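Local coordinates for uncharacterized protein (Corynebacterium diphtheriae NCTC 13129, PDB 3CP3), which is of unknown function but belongs to the pyridoxamine 5'-phosphate oxidase family and so may bind a flavin such as FMN, at residues 12-17 with 135-140; 27-32 with 44-49; 56-61 with 127-132; 73-78 with 95-100. All coordinates share one frame; numbering follows the deposited sequence.

Contact 1. Residues 12-17 with 135-140; sequences ITILDS and SGRAFV
Strand 12-15 is laid antiparallel along the C-terminal end of strand 125-139, an edge pairing in which residues close to both chain termini meet. The ladder is centred on T13 and A138, a hydrogen-bonded pair: T13 N reaches A138 O at 2.8 Å, nearly straight at 171°, and A138 N returns a bond to T13 O at 2.9 Å. L15 N meets G136 O at 2.9 Å, from above the carbonyl plane, 52° out of it. A water donates to L15 O and accepts from G136 N, bridging the two strands. L15 leans over the backbone where G136 has no side chain: its CG stands beside the backbone carbonyl of G136, CD1 is 3.8 Å from R137 N, and CD2 reaches the methyl of A138 at 4.1 Å. CG lies anti to its own carbonyl carbon (chi1 -48°), which sends the isobutyl group along strand 135-139. On the other face, I12 CG1 approaches F139 CD1 obliquely at 4.2 Å. The polar end of R137, on that face too, turns to D41 of the second subunit in a salt bridge. With two backbone bonds at T13, a third at L15 and a water beyond, the hold is chiefly main-chain, with thin apolar contacts.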
loop_
_atom_site.group_PDB
_atom_site.type_symbol
_atom_site.label_atom_id
_atom_site.label_comp_id
_atom_site.label_asym_id
_atom_site.label_seq_id
_atom_site.Cartn_x
_atom_site.Cartn_y
_atom_site.Cartn_z
ATOM N N ILE A 12 11.617 0.202 -15.476
ATOM C CA ILE A 12 10.652 1.145 -14.905
ATOM C C ILE A 12 10.341 2.268 -15.892
ATOM O O ILE A 12 11.232 3.038 -16.295
ATOM C CB ILE A 12 11.099 1.735 -13.532
ATOM C CG1 ILE A 12 11.379 0.618 -12.527
ATOM C CG2 ILE A 12 10.011 2.676 -12.935
ATOM C CD1 ILE A 12 11.639 1.141 -11.127
ATOM N N THR A 13 9.070 2.333 -16.297
ATOM C CA THR A 13 8.601 3.380 -17.188
ATOM C C THR A 13 7.908 4.352 -16.274
ATOM O O THR A 13 7.094 3.959 -15.431
ATOM C CB THR A 13 7.652 2.825 -18.245
ATOM O OG1 THR A 13 8.383 1.969 -19.127
ATOM C CG2 THR A 13 7.028 3.938 -19.078
ATOM N N ILE A 14 8.252 5.622 -16.400
ATOM C CA ILE A 14 7.557 6.644 -15.642
ATOM C C ILE A 14 6.352 7.007 -16.493
ATOM O O ILE A 14 6.524 7.337 -17.666
ATOM C CB ILE A 14 8.432 7.893 -15.409
ATOM C CG1 ILE A 14 9.760 7.497 -14.720
ATOM C CG2 ILE A 14 7.670 8.975 -14.644
ATOM C CD1 ILE A 14 9.570 6.618 -13.486
ATOM N N LEU A 15 5.149 6.938 -15.908
ATOM C CA LEU A 15 3.933 7.328 -16.635
ATOM C C LEU A 15 3.704 8.832 -16.593
ATOM O O LEU A 15 4.133 9.517 -15.644
ATOM C CB LEU A 15 2.693 6.574 -16.118
ATOM C CG LEU A 15 2.880 5.050 -15.975
ATOM C CD1 LEU A 15 1.683 4.332 -15.263
ATOM C CD2 LEU A 15 3.118 4.468 -17.337
ATOM N N ASP A 16 3.034 9.356 -17.613
ATOM C CA ASP A 16 2.590 10.745 -17.557
ATOM C C ASP A 16 1.436 10.899 -16.527
ATOM O O ASP A 16 0.789 9.917 -16.145
ATOM C CB ASP A 16 2.330 11.336 -18.965
ATOM C CG ASP A 16 1.138 10.731 -19.652
ATOM O OD1 ASP A 16 0.037 10.860 -19.109
ATOM O OD2 ASP A 16 1.285 10.182 -20.768
ATOM N N SER A 17 1.262 12.112 -15.998
ATOM C CA SER A 17 0.215 12.406 -15.011
ATOM C C SER A 17 -1.209 12.053 -15.498
ATOM O O SER A 17 -1.988 11.466 -14.757
ATOM C CB SER A 17 0.257 13.910 -14.654
ATOM O OG SER A 17 -0.887 14.206 -13.858
ATOM N N SER A 135 2.474 10.183 -8.988
ATOM C CA SER A 135 3.573 9.424 -9.599
ATOM C C SER A 135 3.108 8.099 -10.125
ATOM O O SER A 135 2.721 7.243 -9.352
ATOM C CB SER A 135 4.719 9.184 -8.607
ATOM O OG SER A 135 5.107 10.424 -8.044
ATOM N N GLY A 136 3.231 7.879 -11.428
ATOM C CA GLY A 136 2.784 6.585 -11.946
ATOM C C GLY A 136 3.982 5.854 -12.456
ATOM O O GLY A 136 4.870 6.457 -13.035
ATOM N N ARG A 137 3.990 4.543 -12.306
ATOM C CA ARG A 137 5.114 3.753 -12.805
ATOM C C ARG A 137 4.560 2.489 -13.408
ATOM O O ARG A 137 3.583 1.956 -12.897
ATOM C CB ARG A 137 6.010 3.378 -11.610
ATOM C CG ARG A 137 6.643 4.575 -10.952
ATOM C CD ARG A 137 7.541 4.173 -9.797
ATOM N NE ARG A 137 6.814 4.137 -8.539
ATOM C CZ ARG A 137 7.388 4.366 -7.350
ATOM N NH1 ARG A 137 8.682 4.646 -7.278
ATOM N NH2 ARG A 137 6.659 4.326 -6.237
ATOM N N ALA A 138 5.189 2.013 -14.465
ATOM C CA ALA A 138 4.938 0.697 -14.945
ATOM C C ALA A 138 6.269 -0.040 -14.832
ATOM O O ALA A 138 7.335 0.488 -15.152
ATOM C CB ALA A 138 4.478 0.712 -16.422
ATOM N N PHE A 139 6.156 -1.289 -14.440
ATOM C CA PHE A 139 7.276 -2.188 -14.239
ATOM C C PHE A 139 7.185 -3.360 -15.216
ATOM O O PHE A 139 6.179 -4.040 -15.221
ATOM C CB PHE A 139 7.158 -2.738 -12.808
ATOM C CG PHE A 139 6.859 -1.692 -11.753
ATOM C CD1 PHE A 139 7.892 -1.183 -10.942
ATOM C CD2 PHE A 139 5.539 -1.265 -11.509
ATOM C CE1 PHE A 139 7.611 -0.231 -9.937
ATOM C CE2 PHE A 139 5.244 -0.308 -10.529
ATOM C CZ PHE A 139 6.306 0.211 -9.719
ATOM N N VAL A 140 8.223 -3.602 -16.024
ATOM C CA VAL A 140 8.281 -4.763 -16.910
ATOM C C VAL A 140 9.566 -5.576 -16.700
ATOM O O VAL A 140 9.516 -6.713 -16.228
ATOM C CB VAL A 140 8.179 -4.359 -18.401
ATOM C CG1 VAL A 140 8.520 -5.540 -19.326
ATOM C CG2 VAL A 140 6.788 -3.799 -18.702
HETATM O O HOH W 1 3.929 10.048 -13.104
#

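Contact 2. Residues 27-32 with 44-49; sequences ESVGRL and PVNFVL. With ACY (acetic acid), chain B.
Backbone hydrogen bonds join the two strands of the hairpin 29-36/39-50 at G30 and V45. G30 N donates to V45 O at 2.8 Å and V45 N to G30 O at 2.7 Å. A third bond runs from F47 N to S28 O at 2.9 Å. Past it a water spans the widening gap, donating to both E27 O and F47 O.

Ring-to-backbone packing centres on F47, which is covered more than any other residue of the pair. Its CG sits between backbone N and carbonyl carbon (chi1 75°), swinging the ring across the neighbouring main chain: the ring edge meets G30 N, with CD2 3.5 Å away, and V29 C, while CZ comes within 3.3 Å of E27 O. F79 of strand 76-83 adds an edge-to-face ring contact. The apolar contact is that of V29 and P44, whose side chains lie side by side, pointing the same way, V29 CG1 to P44 CB 4.1 Å.

Polar ends gather round an acetic acid, probably from the crystallisation liquor. R31 NH1 makes a weak bond to its O at 3.3 Å, whereas E27 OE1 lies 2.7 Å from OXT. R31 also forms salt bridges to E80 of its own chain and to D82 of the second subunit, and E27 to R83. Acidic groups of both chains flank R31, probably offsetting its charge beside R31 of the second subunit; the acetic acid may mark a small pocket at the interface.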
loop_
_atom_site.group_PDB
_atom_site.type_symbol
_atom_site.label_atom_id
_atom_site.label_comp_id
_atom_site.label_asym_id
_atom_site.label_seq_id
_atom_site.Cartn_x
_atom_site.Cartn_y
_atom_site.Cartn_z
ATOM N N GLU A 27 -9.897 2.165 -10.917
ATOM C CA GLU A 27 -10.030 1.238 -9.805
ATOM C C GLU A 27 -10.982 1.918 -8.807
ATOM O O GLU A 27 -11.160 3.128 -8.836
ATOM C CB GLU A 27 -8.667 1.081 -9.130
ATOM C CG GLU A 27 -7.621 0.389 -10.030
ATOM C CD GLU A 27 -7.848 -1.094 -10.070
ATOM O OE1 GLU A 27 -8.296 -1.645 -9.023
ATOM O OE2 GLU A 27 -7.606 -1.714 -11.113
ATOM N N SER A 28 -11.596 1.139 -7.927
ATOM C CA SER A 28 -12.417 1.749 -6.878
ATOM C C SER A 28 -11.887 1.474 -5.468
ATOM O O SER A 28 -12.429 2.023 -4.507
ATOM C CB SER A 28 -13.878 1.257 -6.979
ATOM O OG SER A 28 -13.895 -0.136 -6.771
ATOM N N VAL A 29 -10.839 0.662 -5.359
ATOM C CA VAL A 29 -10.156 0.407 -4.080
ATOM C C VAL A 29 -8.733 0.921 -4.130
ATOM O O VAL A 29 -8.003 0.608 -5.064
ATOM C CB VAL A 29 -10.137 -1.102 -3.712
ATOM C CG1 VAL A 29 -9.402 -1.358 -2.398
ATOM C CG2 VAL A 29 -11.567 -1.611 -3.615
ATOM N N GLY A 30 -8.348 1.704 -3.114
ATOM C CA GLY A 30 -6.953 2.193 -2.991
ATOM C C GLY A 30 -6.456 2.074 -1.561
ATOM O O GLY A 30 -7.228 1.688 -0.652
ATOM N N ARG A 31 -5.196 2.402 -1.326
ATOM C CA ARG A 31 -4.612 2.254 0.001
ATOM C C ARG A 31 -4.143 3.577 0.515
ATOM O O ARG A 31 -3.418 4.306 -0.172
ATOM C CB ARG A 31 -3.392 1.325 -0.105
ATOM C CG ARG A 31 -3.854 -0.063 -0.591
ATOM C CD ARG A 31 -2.822 -0.885 -1.197
ATOM N NE ARG A 31 -3.547 -2.010 -1.766
ATOM C CZ ARG A 31 -3.888 -2.056 -3.038
ATOM N NH1 ARG A 31 -3.447 -1.094 -3.893
ATOM N NH2 ARG A 31 -4.586 -3.096 -3.459
ATOM N N LEU A 32 -4.530 3.894 1.750
ATOM C CA LEU A 32 -4.076 5.109 2.341
ATOM C C LEU A 32 -2.885 4.807 3.245
ATOM O O LEU A 32 -2.962 3.936 4.121
ATOM C CB LEU A 32 -5.214 5.727 3.162
ATOM C CG LEU A 32 -4.916 7.140 3.648
ATOM C CD1 LEU A 32 -5.034 8.216 2.562
ATOM C CD2 LEU A 32 -5.861 7.455 4.791
ATOM N N PRO A 44 -6.808 -0.249 3.073
ATOM C CA PRO A 44 -7.521 -0.096 1.798
ATOM C C PRO A 44 -8.835 0.639 2.031
ATOM O O PRO A 44 -9.422 0.514 3.125
ATOM C CB PRO A 44 -7.769 -1.535 1.361
ATOM C CG PRO A 44 -7.644 -2.335 2.559
ATOM C CD PRO A 44 -6.964 -1.594 3.637
ATOM N N VAL A 45 -9.264 1.425 1.062
ATOM C CA VAL A 45 -10.560 2.096 1.168
ATOM C C VAL A 45 -11.156 2.104 -0.209
ATOM O O VAL A 45 -10.403 2.043 -1.191
ATOM C CB VAL A 45 -10.430 3.571 1.649
ATOM C CG1 VAL A 45 -9.994 3.634 3.061
ATOM C CG2 VAL A 45 -9.479 4.449 0.729
ATOM N N ASN A 46 -12.490 2.137 -0.306
ATOM C CA ASN A 46 -13.159 2.479 -1.576
ATOM C C ASN A 46 -13.089 4.012 -1.735
ATOM O O ASN A 46 -13.400 4.774 -0.798
ATOM C CB ASN A 46 -14.634 1.971 -1.632
ATOM C CG ASN A 46 -14.752 0.436 -1.777
ATOM O OD1 ASN A 46 -14.224 -0.169 -2.720
ATOM N ND2 ASN A 46 -15.458 -0.186 -0.850
ATOM N N PHE A 47 -12.682 4.477 -2.908
ATOM C CA PHE A 47 -12.442 5.916 -3.141
ATOM C C PHE A 47 -13.071 6.305 -4.488
ATOM O O PHE A 47 -13.376 5.444 -5.338
ATOM C CB PHE A 47 -10.900 6.214 -3.169
ATOM C CG PHE A 47 -10.253 5.763 -4.444
ATOM C CD1 PHE A 47 -10.038 6.663 -5.499
ATOM C CD2 PHE A 47 -9.903 4.439 -4.617
ATOM C CE1 PHE A 47 -9.522 6.226 -6.711
ATOM C CE2 PHE A 47 -9.331 4.001 -5.828
ATOM C CZ PHE A 47 -9.145 4.895 -6.879
ATOM N N VAL A 48 -13.183 7.602 -4.713
ATOM C CA VAL A 48 -13.449 8.116 -6.042
ATOM C C VAL A 48 -12.496 9.286 -6.259
ATOM O O VAL A 48 -12.156 10.006 -5.309
ATOM C CB VAL A 48 -14.935 8.578 -6.227
ATOM C CG1 VAL A 48 -15.867 7.374 -6.394
ATOM C CG2 VAL A 48 -15.412 9.508 -5.046
ATOM N N LEU A 49 -12.066 9.451 -7.508
ATOM C CA LEU A 49 -11.286 10.597 -7.931
ATOM C C LEU A 49 -12.221 11.695 -8.442
ATOM O O LEU A 49 -13.052 11.442 -9.313
ATOM C CB LEU A 49 -10.357 10.171 -9.083
ATOM C CG LEU A 49 -9.487 11.272 -9.685
ATOM C CD1 LEU A 49 -8.408 11.710 -8.628
ATOM C CD2 LEU A 49 -8.804 10.757 -10.948
HETATM C C ACY B . -6.111 -1.838 -6.337
HETATM O O ACY B . -5.939 -0.626 -6.077
HETATM O OXT ACY B . -7.219 -2.325 -6.680
HETATM C CH3 ACY B . -4.919 -2.778 -6.252
HETATM O O HOH W 2 -12.981 5.142 -8.035
#

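Contact 3. Residues 56-61 with 127-132; sequences PRVYFR and VRIDVR
F60 and V127 extend side by side in the same direction, and the ring of F60 presents a face to the valine: V127 CB stands 3.7 Å from the ring centroid and 22° off the normal, a CH-pi contact, with CG1 at 3.4 Å from CZ. I129 reaches the same ring at its edge, CD1 to CE2 3.8 Å, and its CD1 also packs on V58 CB. The phenylalanine's chi1 of 66° puts CG between backbone N and carbonyl carbon, which lays the ring over V127.

These residues line one face of an antiparallel ladder. Strand 57-62 lies between strands 39-50 and 125-139 in the antiparallel sheet, consistent with the FMN-binding clan to which the family belongs. V58 and I129 exchange backbone bonds, I129 N to V58 O at 2.7 Å; F60 and V127 do likewise. At the P56 end the ladder ends in a weak V131 N to P56 O bond, although the P56 ring and V131 side chain cross at about a right angle, CG 3.8 Å from V131 CB.

The other face is polar. Y59 lies alongside R128, CE1 to CB 3.7 Å, its ring 78° from the guanidinium plane, while its OH sits over the centre of one face of the R57 guanidinium. R57 and R128 cross obliquely, R57 CD 3.4 Å from R128 CD. R128 NH1 makes a salt bridge to D130 OD2 at 3.1 Å, nearly in its own guanidinium plane. E106 of helix 104-110 takes R128 NE and Y59 OH and probably offsets the charge of R128, with R57 NH1 only weakly in its range; R57 NH2 pairs with D50.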
loop_
_atom_site.group_PDB
_atom_site.type_symbol
_atom_site.label_atom_id
_atom_site.label_comp_id
_atom_site.label_asym_id
_atom_site.label_seq_id
_atom_site.Cartn_x
_atom_site.Cartn_y
_atom_site.Cartn_z
ATOM N N PRO A 56 -6.653 17.788 -8.616
ATOM C CA PRO A 56 -7.345 16.515 -8.369
ATOM C C PRO A 56 -7.607 16.303 -6.877
ATOM O O PRO A 56 -6.803 16.712 -6.041
ATOM C CB PRO A 56 -6.355 15.462 -8.904
ATOM C CG PRO A 56 -5.014 16.140 -8.866
ATOM C CD PRO A 56 -5.323 17.576 -9.218
ATOM N N ARG A 57 -8.741 15.686 -6.561
ATOM C CA ARG A 57 -9.115 15.372 -5.188
ATOM C C ARG A 57 -9.604 13.947 -5.124
ATOM O O ARG A 57 -10.309 13.501 -6.017
ATOM C CB ARG A 57 -10.246 16.320 -4.724
ATOM C CG ARG A 57 -9.720 17.729 -4.483
ATOM C CD ARG A 57 -10.683 18.610 -3.723
ATOM N NE ARG A 57 -11.953 18.640 -4.412
ATOM C CZ ARG A 57 -12.960 19.454 -4.115
ATOM N NH1 ARG A 57 -12.841 20.358 -3.131
ATOM N NH2 ARG A 57 -14.091 19.347 -4.818
ATOM N N VAL A 58 -9.264 13.245 -4.053
ATOM C CA VAL A 58 -9.829 11.910 -3.777
ATOM C C VAL A 58 -10.742 11.974 -2.589
ATOM O O VAL A 58 -10.363 12.569 -1.560
ATOM C CB VAL A 58 -8.693 10.900 -3.409
ATOM C CG1 VAL A 58 -9.244 9.518 -2.987
ATOM C CG2 VAL A 58 -7.749 10.780 -4.573
ATOM N N TYR A 59 -11.911 11.344 -2.690
ATOM C CA TYR A 59 -12.777 11.172 -1.520
ATOM C C TYR A 59 -12.892 9.717 -1.150
ATOM O O TYR A 59 -13.009 8.844 -2.028
ATOM C CB TYR A 59 -14.198 11.658 -1.830
ATOM C CG TYR A 59 -14.289 13.142 -1.957
ATOM C CD1 TYR A 59 -14.429 13.948 -0.813
ATOM C CD2 TYR A 59 -14.213 13.761 -3.195
ATOM C CE1 TYR A 59 -14.512 15.339 -0.930
ATOM C CE2 TYR A 59 -14.330 15.166 -3.304
ATOM C CZ TYR A 59 -14.443 15.933 -2.172
ATOM O OH TYR A 59 -14.559 17.303 -2.263
ATOM N N PHE A 60 -12.931 9.462 0.152
ATOM C CA PHE A 60 -13.273 8.165 0.680
ATOM C C PHE A 60 -14.051 8.354 1.984
ATOM O O PHE A 60 -14.253 9.481 2.421
ATOM C CB PHE A 60 -11.984 7.289 0.808
ATOM C CG PHE A 60 -10.988 7.785 1.825
ATOM C CD1 PHE A 60 -11.070 7.357 3.152
ATOM C CD2 PHE A 60 -9.996 8.670 1.474
ATOM C CE1 PHE A 60 -10.134 7.805 4.084
ATOM C CE2 PHE A 60 -9.097 9.172 2.421
ATOM C CZ PHE A 60 -9.155 8.729 3.717
ATOM N N ARG A 61 -14.599 7.272 2.530
ATOM C CA ARG A 61 -15.343 7.321 3.756
ATOM C C ARG A 61 -14.620 6.659 4.868
ATOM O O ARG A 61 -13.938 5.692 4.644
ATOM C CB ARG A 61 -16.642 6.582 3.600
ATOM C CG ARG A 61 -17.569 7.253 2.685
ATOM C CD ARG A 61 -18.482 6.237 2.081
ATOM N NE ARG A 61 -19.625 6.942 1.551
ATOM C CZ ARG A 61 -20.648 6.375 0.930
ATOM N NH1 ARG A 61 -21.635 7.148 0.484
ATOM N NH2 ARG A 61 -20.676 5.056 0.762
ATOM N N VAL A 127 -13.615 11.740 3.752
ATOM C CA VAL A 127 -12.300 12.362 3.925
ATOM C C VAL A 127 -11.951 12.800 2.511
ATOM O O VAL A 127 -12.274 12.066 1.569
ATOM C CB VAL A 127 -11.292 11.329 4.475
ATOM C CG1 VAL A 127 -9.881 11.911 4.588
ATOM C CG2 VAL A 127 -11.786 10.819 5.834
ATOM N N ARG A 128 -11.416 14.015 2.357
ATOM C CA ARG A 128 -10.926 14.542 1.092
ATOM C C ARG A 128 -9.404 14.547 1.122
ATOM O O ARG A 128 -8.816 15.016 2.090
ATOM C CB ARG A 128 -11.357 16.004 0.907
ATOM C CG ARG A 128 -10.996 16.610 -0.465
ATOM C CD ARG A 128 -10.700 18.114 -0.347
ATOM N NE ARG A 128 -11.533 18.732 0.678
ATOM C CZ ARG A 128 -11.118 19.605 1.586
ATOM N NH1 ARG A 128 -9.844 20.022 1.644
ATOM N NH2 ARG A 128 -11.999 20.072 2.463
ATOM N N ILE A 129 -8.784 14.061 0.046
ATOM C CA ILE A 129 -7.345 14.211 -0.142
ATOM C C ILE A 129 -7.091 15.275 -1.188
ATOM O O ILE A 129 -7.494 15.114 -2.320
ATOM C CB ILE A 129 -6.592 12.881 -0.579
ATOM C CG1 ILE A 129 -6.930 11.721 0.376
ATOM C CG2 ILE A 129 -5.050 13.170 -0.556
ATOM C CD1 ILE A 129 -6.491 10.280 -0.084
ATOM N N ASP A 130 -6.390 16.336 -0.806
ATOM C CA ASP A 130 -5.926 17.328 -1.740
ATOM C C ASP A 130 -4.575 16.842 -2.252
ATOM O O ASP A 130 -3.634 16.726 -1.479
ATOM C CB ASP A 130 -5.720 18.662 -1.028
ATOM C CG ASP A 130 -7.027 19.385 -0.749
ATOM O OD1 ASP A 130 -8.017 19.219 -1.480
ATOM O OD2 ASP A 130 -7.069 20.098 0.232
ATOM N N VAL A 131 -4.496 16.587 -3.556
ATOM C CA VAL A 131 -3.346 15.967 -4.185
ATOM C C VAL A 131 -2.284 16.986 -4.551
ATOM O O VAL A 131 -2.565 17.982 -5.233
ATOM C CB VAL A 131 -3.821 15.196 -5.403
ATOM C CG1 VAL A 131 -2.616 14.550 -6.171
ATOM C CG2 VAL A 131 -4.780 14.109 -4.939
ATOM N N ARG A 132 -1.077 16.755 -4.034
ATOM C CA ARG A 132 0.098 17.619 -4.266
ATOM C C ARG A 132 0.941 17.061 -5.432
ATOM O O ARG A 132 1.550 17.834 -6.186
ATOM C CB ARG A 132 0.956 17.564 -2.994
ATOM C CG ARG A 132 1.757 18.775 -2.575
ATOM C CD ARG A 132 2.671 18.335 -1.335
ATOM N NE ARG A 132 1.810 17.842 -0.260
ATOM C CZ ARG A 132 2.076 16.811 0.532
ATOM N NH1 ARG A 132 3.191 16.113 0.412
ATOM N NH2 ARG A 132 1.199 16.474 1.441
HETATM O O HOH W 3 -10.328 21.621 -2.092
#

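Contact 4. Residues 73-78 with 95-100; sequences LNSDVL and KGNAYV
V77 packs its CG2 against the methyl of A98, 3.9 Å from CB, with CG1 alongside at nearly the same range. Both belong to the hairpin of strands 76-83 and 89-100, where V77 faces G96 as an antiparallel hydrogen-bonded pair. V77 N donates to G96 O at 2.9 Å and G96 N to V77 O at 3.1 Å. F69 covers both V77 and A98 from a loop, and L32 of strand 29-36 also touches V77.

The opposite face begins with L78 beside K95, the two side chains pointing the same way. L78 CD2 is 3.7 Å from K95 CG, so the lysine's aliphatic part lies along the leucine, while its ammonium goes on to a salt bridge with D39 of the second subunit. L40 of that subunit packs on both residues.

Just before strand 76-83, N74 OD1 accepts from D76 N, an Asx turn, and S75 O receives A98 N at 2.7 Å. R132, on strand 125-139's corner, joins the two strands by taking D76 OD1 in a salt bridge and N97 OD1 in a hydrogen bond. The first torsion of N97 (chi1 -66°) places CG beside the backbone N, opposite the residue's carbonyl carbon, and with the amide oxygen engaged by R132 the nitrogen is turned to the serine: N97 ND2 donates to S75 OG at 3.0 Å and 165°, the hydroxyl oxygen lying 7° out of the amide plane.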
loop_
_atom_site.group_PDB
_atom_site.type_symbol
_atom_site.label_atom_id
_atom_site.label_comp_id
_atom_site.label_asym_id
_atom_site.label_seq_id
_atom_site.Cartn_x
_atom_site.Cartn_y
_atom_site.Cartn_z
ATOM N N LEU A 73 -3.417 11.507 13.397
ATOM C CA LEU A 73 -2.534 11.150 12.280
ATOM C C LEU A 73 -2.155 12.447 11.554
ATOM O O LEU A 73 -2.897 13.409 11.537
ATOM C CB LEU A 73 -3.190 10.173 11.320
ATOM C CG LEU A 73 -3.819 8.884 11.917
ATOM C CD1 LEU A 73 -4.609 8.153 10.839
ATOM C CD2 LEU A 73 -2.743 8.003 12.446
ATOM N N ASN A 74 -0.956 12.495 11.041
ATOM C CA ASN A 74 -0.593 13.628 10.232
ATOM C C ASN A 74 -1.634 13.773 9.077
ATOM O O ASN A 74 -2.128 12.778 8.560
ATOM C CB ASN A 74 0.786 13.336 9.716
ATOM C CG ASN A 74 1.543 14.551 9.348
ATOM O OD1 ASN A 74 1.125 15.310 8.497
ATOM N ND2 ASN A 74 2.737 14.677 9.889
ATOM N N SER A 75 -1.935 14.996 8.658
ATOM C CA SER A 75 -2.783 15.158 7.467
ATOM C C SER A 75 -2.041 14.737 6.203
ATOM O O SER A 75 -2.656 14.433 5.163
ATOM C CB SER A 75 -3.312 16.616 7.377
ATOM O OG SER A 75 -2.247 17.503 6.993
ATOM N N ASP A 76 -0.707 14.617 6.299
ATOM C CA ASP A 76 0.134 14.253 5.163
ATOM C C ASP A 76 0.084 12.730 4.964
ATOM O O ASP A 76 0.381 11.945 5.893
ATOM C CB ASP A 76 1.604 14.728 5.442
ATOM C CG ASP A 76 2.583 14.399 4.314
ATOM O OD1 ASP A 76 2.268 14.530 3.107
ATOM O OD2 ASP A 76 3.734 14.049 4.664
ATOM N N VAL A 77 -0.326 12.329 3.760
ATOM C CA VAL A 77 -0.634 10.925 3.460
ATOM C C VAL A 77 -0.088 10.557 2.091
ATOM O O VAL A 77 0.274 11.441 1.276
ATOM C CB VAL A 77 -2.192 10.611 3.454
ATOM C CG1 VAL A 77 -2.810 10.776 4.854
ATOM C CG2 VAL A 77 -2.991 11.465 2.417
ATOM N N LEU A 78 -0.051 9.254 1.806
ATOM C CA LEU A 78 0.045 8.818 0.440
ATOM C C LEU A 78 -1.196 8.048 0.139
ATOM O O LEU A 78 -1.800 7.470 1.048
ATOM C CB LEU A 78 1.195 7.787 0.267
ATOM C CG LEU A 78 2.582 8.103 0.697
ATOM C CD1 LEU A 78 3.443 6.839 0.407
ATOM C CD2 LEU A 78 3.106 9.373 -0.041
ATOM N N LYS A 95 0.783 11.862 -3.487
ATOM C CA LYS A 95 1.115 12.521 -2.232
ATOM C C LYS A 95 0.092 13.607 -1.963
ATOM O O LYS A 95 -0.229 14.371 -2.870
ATOM C CB LYS A 95 2.464 13.185 -2.306
ATOM C CG LYS A 95 3.631 12.204 -2.377
ATOM C CD LYS A 95 4.907 12.937 -1.950
ATOM C CE LYS A 95 6.187 12.175 -2.340
ATOM N NZ LYS A 95 6.279 10.823 -1.688
ATOM N N GLY A 96 -0.401 13.704 -0.719
ATOM C CA GLY A 96 -1.315 14.778 -0.427
ATOM C C GLY A 96 -1.624 14.984 1.029
ATOM O O GLY A 96 -0.883 14.506 1.901
ATOM N N ASN A 97 -2.662 15.779 1.272
ATOM C CA ASN A 97 -3.135 16.055 2.625
ATOM C C ASN A 97 -4.582 15.677 2.746
ATOM O O ASN A 97 -5.406 16.064 1.870
ATOM C CB ASN A 97 -2.917 17.503 3.023
ATOM C CG ASN A 97 -1.425 17.845 3.123
ATOM O OD1 ASN A 97 -0.809 18.123 2.119
ATOM N ND2 ASN A 97 -0.850 17.814 4.332
ATOM N N ALA A 98 -4.883 14.894 3.792
ATOM C CA ALA A 98 -6.233 14.336 3.946
ATOM C C ALA A 98 -6.954 15.074 5.093
ATOM O O ALA A 98 -6.365 15.270 6.189
ATOM C CB ALA A 98 -6.175 12.845 4.241
ATOM N N TYR A 99 -8.209 15.468 4.854
ATOM C CA TYR A 99 -9.019 16.124 5.872
ATOM C C TYR A 99 -10.436 15.580 5.847
ATOM O O TYR A 99 -10.964 15.341 4.764
ATOM C CB TYR A 99 -9.132 17.655 5.645
ATOM C CG TYR A 99 -7.825 18.311 5.232
ATOM C CD1 TYR A 99 -6.824 18.634 6.183
ATOM C CD2 TYR A 99 -7.578 18.596 3.886
ATOM C CE1 TYR A 99 -5.624 19.222 5.777
ATOM C CE2 TYR A 99 -6.371 19.193 3.476
ATOM C CZ TYR A 99 -5.427 19.524 4.429
ATOM O OH TYR A 99 -4.268 20.099 3.994
ATOM N N VAL A 100 -11.038 15.414 7.027
ATOM C CA VAL A 100 -12.501 15.171 7.119
ATOM C C VAL A 100 -13.250 16.350 6.480
ATOM O O VAL A 100 -12.847 17.478 6.671
ATOM C CB VAL A 100 -12.941 14.947 8.572
ATOM C CG1 VAL A 100 -14.418 14.706 8.631
ATOM C CG2 VAL A 100 -12.221 13.752 9.159
#

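How the contacts relate
Contact 3 is the buried one, contacts 2 and 4 are partly buried, and contact 1 lies at the surface. All four are antiparallel pairings within one sheet, and contacts 1 and 3 share strand 125-139, whose bend at R132 separates their regions. Contacts 2 and 3 are adjacent through V48 O and Y59 N, while L32 bridges contact 2 to I129 and to V77 and L78. R132 ties contact 3 to contact 4. Aromatic and aliphatic packing dominates one face of contact 3; contact 1 relies more on main-chain bonds and water. Contacts 1, 2 and 4 direct charged side chains to the second subunit, whereas contact 3 pairs its charges within the chain.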